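Local coordinates for periplasmic sugar-binding domain protein (Pseudomonas fluorescens Pf-5, PDB 3H75), which probably binds a sugar in the periplasm, as a two-domain member of the bacterial solute-binding protein 2 family, at residues L9-S14 / M67-Q72; Q27-D32 / V317-L322. All blocks are in the same frame, centred on the assembly; numbering follows the deposited sequence.

Contact 1. Residues L9-S14 / M67-Q72; sequences LNPGNS and MLVNEQ
Leu9 N donates to the backbone O of Met67, modelled as selenomethionine, at 2.9 Å, an almost straight bond (N-H...O 169°). One step on, the strands part: Leu9 O and Val69 N stand 4.3 Å apart, and a water fills the place of the missing bond. The water donates a hydrogen bond to Leu9 O (2.7 Å) and accepts one from Val69 N, so both backbone groups are satisfied although the chains diverge. These are the C-terminal ends of two strands of the parallel sheet in one lobe of a periplasmic binding protein, where strands 5-10 and 65-69 run out into loops. Leu9 and Leu68 lie on the same side of the sheet, their CB atoms 4.5 Å apart. With chi1 of -53°, Leu9 sends CG away from its own carbonyl carbon, into contact with helix 46-58. Beyond the water, Pro11 meets Val69 at about a right angle, the ring atom CD of Pro11 3.7 Å from methyl CG2 of Val69; both residues are compact and apolar, which suits a place where the backbones no longer pair. Asn10 OD1 accepts from Gly12 N at 3.0 Å in an Asx turn, which bends the chain just past the strand.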
loop_
_atom_site.group_PDB
_atom_site.type_symbol
_atom_site.label_atom_id
_atom_site.label_comp_id
_atom_site.label_asym_id
_atom_site.label_seq_id
_atom_site.Cartn_x
_atom_site.Cartn_y
_atom_site.Cartn_z
ATOM N N LEU A 9 -8.435 1.550 12.531
ATOM C CA LEU A 9 -7.726 0.388 13.060
ATOM C C LEU A 9 -6.579 0.076 12.094
ATOM O O LEU A 9 -6.778 -0.545 11.044
ATOM C CB LEU A 9 -8.682 -0.804 13.186
ATOM C CG LEU A 9 -9.955 -0.490 13.985
ATOM C CD1 LEU A 9 -10.810 -1.747 14.099
ATOM C CD2 LEU A 9 -9.589 0.037 15.379
ATOM N N ASN A 10 -5.391 0.551 12.461
ATOM C CA ASN A 10 -4.165 0.382 11.682
ATOM C C ASN A 10 -3.606 -1.022 11.957
ATOM O O ASN A 10 -3.360 -1.382 13.106
ATOM C CB ASN A 10 -3.163 1.461 12.123
ATOM C CG ASN A 10 -1.999 1.600 11.176
ATOM O OD1 ASN A 10 -1.364 0.615 10.819
ATOM N ND2 ASN A 10 -1.709 2.836 10.763
ATOM N N PRO A 11 -3.390 -1.833 10.905
ATOM C CA PRO A 11 -2.865 -3.189 11.106
ATOM C C PRO A 11 -1.373 -3.324 11.400
ATOM O O PRO A 11 -0.924 -4.364 11.895
ATOM C CB PRO A 11 -3.245 -3.900 9.807
ATOM C CG PRO A 11 -3.128 -2.798 8.781
ATOM C CD PRO A 11 -3.707 -1.580 9.484
ATOM N N GLY A 12 -0.604 -2.282 11.106
ATOM C CA GLY A 12 0.831 -2.388 11.307
ATOM C C GLY A 12 1.369 -2.108 12.693
ATOM O O GLY A 12 0.617 -1.957 13.652
ATOM N N ASN A 13 2.694 -2.070 12.791
ATOM C CA ASN A 13 3.354 -1.756 14.049
ATOM C C ASN A 13 3.444 -0.236 14.133
ATOM O O ASN A 13 3.477 0.453 13.106
ATOM C CB ASN A 13 4.761 -2.358 14.099
ATOM C CG ASN A 13 4.747 -3.871 14.170
ATOM O OD1 ASN A 13 3.915 -4.467 14.860
ATOM N ND2 ASN A 13 5.679 -4.505 13.465
ATOM N N SER A 14 3.482 0.293 15.352
ATOM C CA SER A 14 3.557 1.735 15.543
ATOM C C SER A 14 4.921 2.299 15.154
ATOM O O SER A 14 5.141 3.508 15.222
ATOM C CB SER A 14 3.208 2.099 16.994
ATOM O OG SER A 14 3.870 1.259 17.924
HETATM N N MSE A 67 -12.977 3.034 10.618
HETATM C CA MSE A 67 -12.270 2.694 9.392
HETATM C C MSE A 67 -11.349 1.510 9.647
HETATM O O MSE A 67 -10.677 1.449 10.669
HETATM C CB MSE A 67 -11.448 3.885 8.914
HETATM C CG MSE A 67 -10.892 3.721 7.515
HETATM SE SE MSE A 67 -9.821 5.265 7.046
HETATM C CE MSE A 67 -11.011 6.677 7.521
ATOM N N LEU A 68 -11.324 0.561 8.723
ATOM C CA LEU A 68 -10.481 -0.613 8.892
ATOM C C LEU A 68 -10.026 -1.148 7.548
ATOM O O LEU A 68 -10.665 -0.907 6.522
ATOM C CB LEU A 68 -11.243 -1.719 9.633
ATOM C CG LEU A 68 -12.545 -2.189 8.968
ATOM C CD1 LEU A 68 -12.747 -3.682 9.208
ATOM C CD2 LEU A 68 -13.716 -1.379 9.507
ATOM N N VAL A 69 -8.917 -1.879 7.566
ATOM C CA VAL A 69 -8.372 -2.474 6.357
ATOM C C VAL A 69 -9.071 -3.807 6.141
ATOM O O VAL A 69 -9.343 -4.537 7.093
ATOM C CB VAL A 69 -6.857 -2.703 6.494
ATOM C CG1 VAL A 69 -6.320 -3.380 5.250
ATOM C CG2 VAL A 69 -6.151 -1.367 6.723
ATOM N N ASN A 70 -9.367 -4.129 4.888
ATOM C CA ASN A 70 -10.052 -5.377 4.603
ATOM C C ASN A 70 -9.122 -6.583 4.666
ATOM O O ASN A 70 -7.943 -6.507 4.298
ATOM C CB ASN A 70 -10.723 -5.307 3.229
ATOM C CG ASN A 70 -11.899 -6.253 3.109
ATOM O OD1 ASN A 70 -12.266 -6.929 4.072
ATOM N ND2 ASN A 70 -12.504 -6.305 1.929
ATOM N N GLU A 71 -9.675 -7.687 5.157
ATOM C CA GLU A 71 -8.983 -8.966 5.282
ATOM C C GLU A 71 -10.091 -10.018 5.249
ATOM O O GLU A 71 -11.244 -9.710 5.552
ATOM C CB GLU A 71 -8.211 -9.044 6.600
ATOM C CG GLU A 71 -7.404 -10.327 6.751
ATOM C CD GLU A 71 -6.585 -10.362 8.024
ATOM O OE1 GLU A 71 -6.662 -9.394 8.810
ATOM O OE2 GLU A 71 -5.864 -11.359 8.237
ATOM N N GLN A 72 -9.752 -11.252 4.891
ATOM C CA GLN A 72 -10.753 -12.311 4.785
ATOM C C GLN A 72 -11.217 -12.975 6.080
ATOM O O GLN A 72 -12.172 -13.754 6.064
ATOM C CB GLN A 72 -10.257 -13.396 3.824
ATOM C CG GLN A 72 -8.867 -13.917 4.141
ATOM C CD GLN A 72 -8.443 -15.048 3.226
ATOM O OE1 GLN A 72 -7.271 -15.428 3.190
ATOM N NE2 GLN A 72 -9.397 -15.601 2.484
HETATM O O HOH W 1 -7.875 -2.780 10.006
#

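Contact 2. Residues Q27-D32 / V317-L322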
loop_
_atom_site.group_PDB
_atom_site.type_symbol
_atom_site.label_atom_id
_atom_site.label_comp_id
_atom_site.label_asym_id
_atom_site.label_seq_id
_atom_site.Cartn_x
_atom_site.Cartn_y
_atom_site.Cartn_z
ATOM N N GLN A 27 -3.398 12.067 9.724
ATOM C CA GLN A 27 -3.439 13.072 10.777
ATOM C C GLN A 27 -3.378 14.475 10.187
ATOM O O GLN A 27 -4.036 15.392 10.684
ATOM C CB GLN A 27 -2.304 12.840 11.775
ATOM C CG GLN A 27 -2.400 11.480 12.445
ATOM C CD GLN A 27 -1.407 11.298 13.567
ATOM O OE1 GLN A 27 -0.222 11.592 13.419
ATOM N NE2 GLN A 27 -1.885 10.794 14.700
ATOM N N ALA A 28 -2.603 14.640 9.120
ATOM C CA ALA A 28 -2.507 15.939 8.469
ATOM C C ALA A 28 -3.888 16.273 7.911
ATOM O O ALA A 28 -4.360 17.402 8.025
ATOM C CB ALA A 28 -1.477 15.893 7.348
ATOM N N ALA A 29 -4.540 15.279 7.317
ATOM C CA ALA A 29 -5.869 15.475 6.753
ATOM C C ALA A 29 -6.889 15.771 7.847
ATOM O O ALA A 29 -7.750 16.634 7.677
ATOM C CB ALA A 29 -6.292 14.242 5.963
ATOM N N ALA A 30 -6.791 15.058 8.967
ATOM C CA ALA A 30 -7.713 15.257 10.082
ATOM C C ALA A 30 -7.621 16.676 10.630
ATOM O O ALA A 30 -8.640 17.301 10.932
ATOM C CB ALA A 30 -7.423 14.249 11.195
ATOM N N ARG A 31 -6.401 17.186 10.763
ATOM C CA ARG A 31 -6.209 18.538 11.274
ATOM C C ARG A 31 -6.796 19.583 10.332
ATOM O O ARG A 31 -7.472 20.516 10.767
ATOM C CB ARG A 31 -4.719 18.828 11.485
ATOM C CG ARG A 31 -4.088 18.079 12.649
ATOM C CD ARG A 31 -2.700 18.623 12.966
ATOM N NE ARG A 31 -1.730 18.351 11.908
ATOM C CZ ARG A 31 -1.121 17.182 11.733
ATOM N NH1 ARG A 31 -1.378 16.169 12.549
ATOM N NH2 ARG A 31 -0.250 17.027 10.745
ATOM N N ASP A 32 -6.540 19.417 9.039
ATOM C CA ASP A 32 -7.025 20.359 8.041
ATOM C C ASP A 32 -8.539 20.297 7.850
ATOM O O ASP A 32 -9.176 21.316 7.582
ATOM C CB ASP A 32 -6.318 20.105 6.704
ATOM C CG ASP A 32 -6.510 21.239 5.713
ATOM O OD1 ASP A 32 -6.246 22.404 6.082
ATOM O OD2 ASP A 32 -6.914 20.971 4.564
ATOM N N VAL A 317 -0.551 19.455 1.547
ATOM C CA VAL A 317 -1.785 19.117 0.853
ATOM C C VAL A 317 -2.963 19.908 1.404
ATOM O O VAL A 317 -3.167 19.975 2.615
ATOM C CB VAL A 317 -2.093 17.610 0.980
ATOM C CG1 VAL A 317 -3.371 17.269 0.236
ATOM C CG2 VAL A 317 -0.929 16.801 0.432
ATOM N N ASP A 318 -3.732 20.514 0.506
ATOM C CA ASP A 318 -4.897 21.288 0.912
ATOM C C ASP A 318 -6.113 20.375 0.896
ATOM O O ASP A 318 -6.879 20.355 -0.063
ATOM C CB ASP A 318 -5.105 22.473 -0.032
ATOM C CG ASP A 318 -6.380 23.233 0.265
ATOM O OD1 ASP A 318 -6.728 23.361 1.461
ATOM O OD2 ASP A 318 -7.026 23.713 -0.692
ATOM N N PHE A 319 -6.276 19.613 1.973
ATOM C CA PHE A 319 -7.383 18.675 2.094
ATOM C C PHE A 319 -8.751 19.350 2.060
ATOM O O PHE A 319 -9.640 18.915 1.332
ATOM C CB PHE A 319 -7.226 17.863 3.379
ATOM C CG PHE A 319 -6.032 16.948 3.371
ATOM C CD1 PHE A 319 -6.064 15.745 2.673
ATOM C CD2 PHE A 319 -4.874 17.294 4.055
ATOM C CE1 PHE A 319 -4.951 14.896 2.658
ATOM C CE2 PHE A 319 -3.757 16.454 4.046
ATOM C CZ PHE A 319 -3.801 15.251 3.346
ATOM N N ARG A 320 -8.924 20.408 2.846
ATOM C CA ARG A 320 -10.206 21.102 2.864
ATOM C C ARG A 320 -10.562 21.518 1.441
ATOM O O ARG A 320 -11.732 21.531 1.061
ATOM C CB ARG A 320 -10.147 22.330 3.776
ATOM C CG ARG A 320 -11.498 23.000 3.988
ATOM C CD ARG A 320 -11.414 24.117 5.018
ATOM N NE ARG A 320 -11.103 23.619 6.356
ATOM C CZ ARG A 320 -11.918 22.856 7.081
ATOM N NH1 ARG A 320 -13.104 22.497 6.603
ATOM N NH2 ARG A 320 -11.546 22.450 8.290
ATOM N N GLY A 321 -9.540 21.838 0.650
ATOM C CA GLY A 321 -9.764 22.234 -0.728
ATOM C C GLY A 321 -10.245 21.093 -1.607
ATOM O O GLY A 321 -10.811 21.317 -2.676
ATOM N N LEU A 322 -10.022 19.861 -1.159
ATOM C CA LEU A 322 -10.445 18.691 -1.915
ATOM C C LEU A 322 -11.906 18.362 -1.638
ATOM O O LEU A 322 -12.537 17.619 -2.386
ATOM C CB LEU A 322 -9.572 17.485 -1.561
ATOM C CG LEU A 322 -8.101 17.599 -1.961
ATOM C CD1 LEU A 322 -7.347 16.371 -1.484
ATOM C CD2 LEU A 322 -7.989 17.736 -3.471
#
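Apolar contact centres on the ring of Phe319, which lies against helix 17-33 at Ala29. The methyl CB of Ala29 sits 3.5 Å from the ring centroid and only 6° off the ring normal, a CH-pi contact over the middle of the face. Ala29 CA comes over the same face, 3.4 Å from Phe319 CD2. On the opposite face Val317 CG1 stands over the centre, so the ring is sandwiched and its rotation restricted. Ala28 CB adds a looser touch at Phe319 CE2 (4.1 Å), and Phe25 meets the ring edge-to-face. Alanine suits this part of the helix because its short side chain lets the aromatic ring come down close to the helix backbone. The C-terminal region is thereby packed on helix 17-33 of the lobe containing strand 5-10, with Phe319 also touching Val271 of helix 265-277.

The polar contact is made by Asp32, one turn further along helix 17-33. Its CG lies anti to the backbone N (chi1 -166°), which carries the carboxylate across to the weakly bonded helical turn at about 319-322. There OD2 accepts from Arg320 N at 2.7 Å, with N-H...O at 169° and the donor nearly in line with the CG-OD2 bond. Phe319 N is also close to Asp32 OD2, 3.0 Å away, but its angle is too poor for a hydrogen bond.

Charge is mixed here. Asp318 OD1 approaches Asp32 OD2 to 3.9 Å, an unfavourable pairing that the exposed position of Asp318 may soften. Arg320, bent at chi3, brings its guanidinium near the backbone carbonyl of Asp32 without hydrogen-bonding to it. The Arg320 N-H bond to OD2 probably helps offset the charge of Asp32, with at most a weak, longer-range contribution from the guanidinium.

In the fold
From the N terminus, strand 5-10 leads into the first segment of contact 1, and helix 17-33 follows with the first segment of contact 2. The chain then passes through strand 36-41 and helix 46-58 before strand 65-69 returns beside strand 5-10, where contact 1 closes a loop of 52 residues. Contact 2 closes much later, when residues 317-322 come back to helix 17-33 after 284 residues that include the second sheet. The two loops therefore cross. Contact 1 joins neighbouring strands within the first sheet, whereas contact 2 ties the C-terminal region to a helix of the same lobe; their centres are about 22 Å apart.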